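Local coordinates for protein 3,4-dihydroxybenzoate decarboxylase (Enterobacter cloacae, PDB 5NY5) that probably catalyses the reversible decarboxylation of 3,4-dihydroxybenzoic acid to catechol as a UbiD-family enzyme dependent on prenylated FMN and a metal ion, at residues Arg188-Phe193 against Leu204-Asn209. Sequence-based numbering, arbitrary orientation.
Sequences RHIEVF and LPVTIN
Leu204, in segment 204-209, reaches across to the N-terminal part of helix 189-199, where it lies against Phe193 and Ile190. Its CB points at the helix, and CG stands anti to the backbone N (chi1 -174°), which carries the fork of the side chain on to the helical backbone. There the two methyls part. CD1 comes to 4.1 Å from Phe193 O, while CD2 settles 3.8 Å from Phe193 CB and 4.1 Å from Ile190 O, pressed on the stem of the phenylalanine and not on its ring. The ring itself leads off beside the backbone N of its own residue (chi1 -64°), away from the strand and toward Asp158 and Pro159; one face takes His189 O, 3.0 Å above the plane and offset toward the rim. One turn of the helix earlier, Ile190 brings CD1 within 4.5 Å of Val206 CG1, a looser touch. Val154 and Ala156 of the neighbouring strand 148-157 also pack on Ile190, and Leu269 of strand 263-269 meets both Leu204 and Val206, so the helix rests on an antiparallel sheet of the Rift-related, FMN-binding-type domain. The helix and strand segments run at 147° to each other. Arg188, at the N-cap, and His189 bind prenylated FMN, and His189 also manganese, when the site is filled; neither is bound in this apo model. Apolar side chains, with Leu204 also against helix carbonyls, thus join helix to strand by nondirectional packing over 142 Å², beside the directional hydrogen bond from Ile190 N to OD2 of Asp166, a manganese ligand of the filled site.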
loop_
_atom_site.group_PDB
_atom_site.type_symbol
_atom_site.label_atom_id
_atom_site.label_comp_id
_atom_site.label_asym_id
_atom_site.label_seq_id
_atom_site.Cartn_x
_atom_site.Cartn_y
_atom_site.Cartn_z
ATOM N N ARG A 188 -9.835 -33.163 20.520
ATOM C CA ARG A 188 -10.886 -34.086 20.127
ATOM C C ARG A 188 -11.169 -35.072 21.258
ATOM O O ARG A 188 -10.333 -35.305 22.135
ATOM C CB ARG A 188 -10.503 -34.835 18.849
ATOM C CG ARG A 188 -11.687 -35.414 18.082
ATOM C CD ARG A 188 -11.919 -34.675 16.770
ATOM N NE ARG A 188 -12.852 -35.388 15.903
ATOM C CZ ARG A 188 -14.076 -34.966 15.601
ATOM N NH1 ARG A 188 -14.524 -33.818 16.088
ATOM N NH2 ARG A 188 -14.850 -35.691 14.803
ATOM N N HIS A 189 -12.371 -35.653 21.224
ATOM C CA HIS A 189 -12.844 -36.458 22.347
ATOM C C HIS A 189 -11.937 -37.653 22.609
ATOM O O HIS A 189 -11.638 -37.969 23.766
ATOM C CB HIS A 189 -14.278 -36.923 22.093
ATOM C CG HIS A 189 -15.282 -35.813 22.086
ATOM N ND1 HIS A 189 -14.930 -34.486 22.206
ATOM C CD2 HIS A 189 -16.632 -35.834 21.975
ATOM C CE1 HIS A 189 -16.017 -33.737 22.167
ATOM N NE2 HIS A 189 -17.063 -34.531 22.028
ATOM N N ILE A 190 -11.484 -38.329 21.551
ATOM C CA ILE A 190 -10.659 -39.519 21.742
ATOM C C ILE A 190 -9.326 -39.153 22.383
ATOM O O ILE A 190 -8.742 -39.958 23.120
ATOM C CB ILE A 190 -10.472 -40.263 20.406
ATOM C CG1 ILE A 190 -9.686 -41.560 20.616
ATOM C CG2 ILE A 190 -9.788 -39.374 19.379
ATOM C CD1 ILE A 190 -9.445 -42.342 19.351
ATOM N N GLU A 191 -8.828 -37.941 22.137
ATOM C CA GLU A 191 -7.617 -37.498 22.818
ATOM C C GLU A 191 -7.886 -37.227 24.292
ATOM O O GLU A 191 -7.086 -37.606 25.156
ATOM C CB GLU A 191 -7.053 -36.253 22.134
ATOM C CG GLU A 191 -5.893 -35.598 22.871
ATOM C CD GLU A 191 -4.626 -36.436 22.863
ATOM O OE1 GLU A 191 -4.588 -37.475 22.172
ATOM O OE2 GLU A 191 -3.659 -36.053 23.554
ATOM N N VAL A 192 -9.008 -36.574 24.598
ATOM C CA VAL A 192 -9.388 -36.364 25.992
ATOM C C VAL A 192 -9.617 -37.701 26.682
ATOM O O VAL A 192 -9.246 -37.886 27.848
ATOM C CB VAL A 192 -10.630 -35.455 26.074
ATOM C CG1 VAL A 192 -11.199 -35.450 27.482
ATOM C CG2 VAL A 192 -10.277 -34.041 25.639
ATOM N N PHE A 193 -10.219 -38.659 25.970
ATOM C CA PHE A 193 -10.394 -39.995 26.529
ATOM C C PHE A 193 -9.051 -40.618 26.886
ATOM O O PHE A 193 -8.924 -41.293 27.914
ATOM C CB PHE A 193 -11.141 -40.896 25.542
ATOM C CG PHE A 193 -12.547 -40.454 25.241
ATOM C CD1 PHE A 193 -13.193 -39.525 26.037
ATOM C CD2 PHE A 193 -13.227 -40.982 24.155
ATOM C CE1 PHE A 193 -14.483 -39.125 25.751
ATOM C CE2 PHE A 193 -14.518 -40.588 23.866
ATOM C CZ PHE A 193 -15.146 -39.658 24.665
ATOM N N LEU A 204 -6.282 -47.398 26.885
ATOM C CA LEU A 204 -7.578 -47.054 26.314
ATOM C C LEU A 204 -7.906 -48.019 25.184
ATOM O O LEU A 204 -7.132 -48.115 24.216
ATOM C CB LEU A 204 -7.590 -45.613 25.799
ATOM C CG LEU A 204 -8.949 -45.117 25.301
ATOM C CD1 LEU A 204 -9.936 -45.010 26.455
ATOM C CD2 LEU A 204 -8.816 -43.786 24.579
ATOM N N PRO A 205 -9.026 -48.740 25.246
ATOM C CA PRO A 205 -9.345 -49.708 24.187
ATOM C C PRO A 205 -9.909 -49.002 22.961
ATOM O O PRO A 205 -10.780 -48.137 23.071
ATOM C CB PRO A 205 -10.393 -50.622 24.838
ATOM C CG PRO A 205 -10.649 -50.054 26.230
ATOM C CD PRO A 205 -10.089 -48.672 26.258
ATOM N N VAL A 206 -9.403 -49.381 21.786
ATOM C CA VAL A 206 -9.842 -48.809 20.520
ATOM C C VAL A 206 -9.985 -49.923 19.492
ATOM O O VAL A 206 -9.373 -50.986 19.601
ATOM C CB VAL A 206 -8.870 -47.730 19.991
ATOM C CG1 VAL A 206 -8.852 -46.518 20.915
ATOM C CG2 VAL A 206 -7.473 -48.311 19.836
ATOM N N THR A 207 -10.816 -49.666 18.487
ATOM C CA THR A 207 -10.921 -50.518 17.313
ATOM C C THR A 207 -10.632 -49.689 16.072
ATOM O O THR A 207 -11.067 -48.538 15.966
ATOM C CB THR A 207 -12.303 -51.164 17.189
ATOM O OG1 THR A 207 -13.273 -50.164 16.856
ATOM C CG2 THR A 207 -12.695 -51.838 18.494
ATOM N N ILE A 208 -9.896 -50.277 15.140
ATOM C CA ILE A 208 -9.490 -49.613 13.909
ATOM C C ILE A 208 -10.205 -50.313 12.764
ATOM O O ILE A 208 -9.861 -51.444 12.401
ATOM C CB ILE A 208 -7.969 -49.645 13.730
ATOM C CG1 ILE A 208 -7.298 -49.084 14.983
ATOM C CG2 ILE A 208 -7.566 -48.856 12.502
ATOM C CD1 ILE A 208 -5.918 -49.625 15.232
ATOM N N ASN A 209 -11.198 -49.642 12.193
ATOM C CA ASN A 209 -12.086 -50.236 11.204
ATOM C C ASN A 209 -11.659 -49.791 9.812
ATOM O O ASN A 209 -11.608 -48.591 9.530
ATOM C CB ASN A 209 -13.533 -49.834 11.481
ATOM C CG ASN A 209 -13.948 -50.109 12.913
ATOM O OD1 ASN A 209 -14.624 -51.097 13.195
ATOM N ND2 ASN A 209 -13.542 -49.237 13.827
#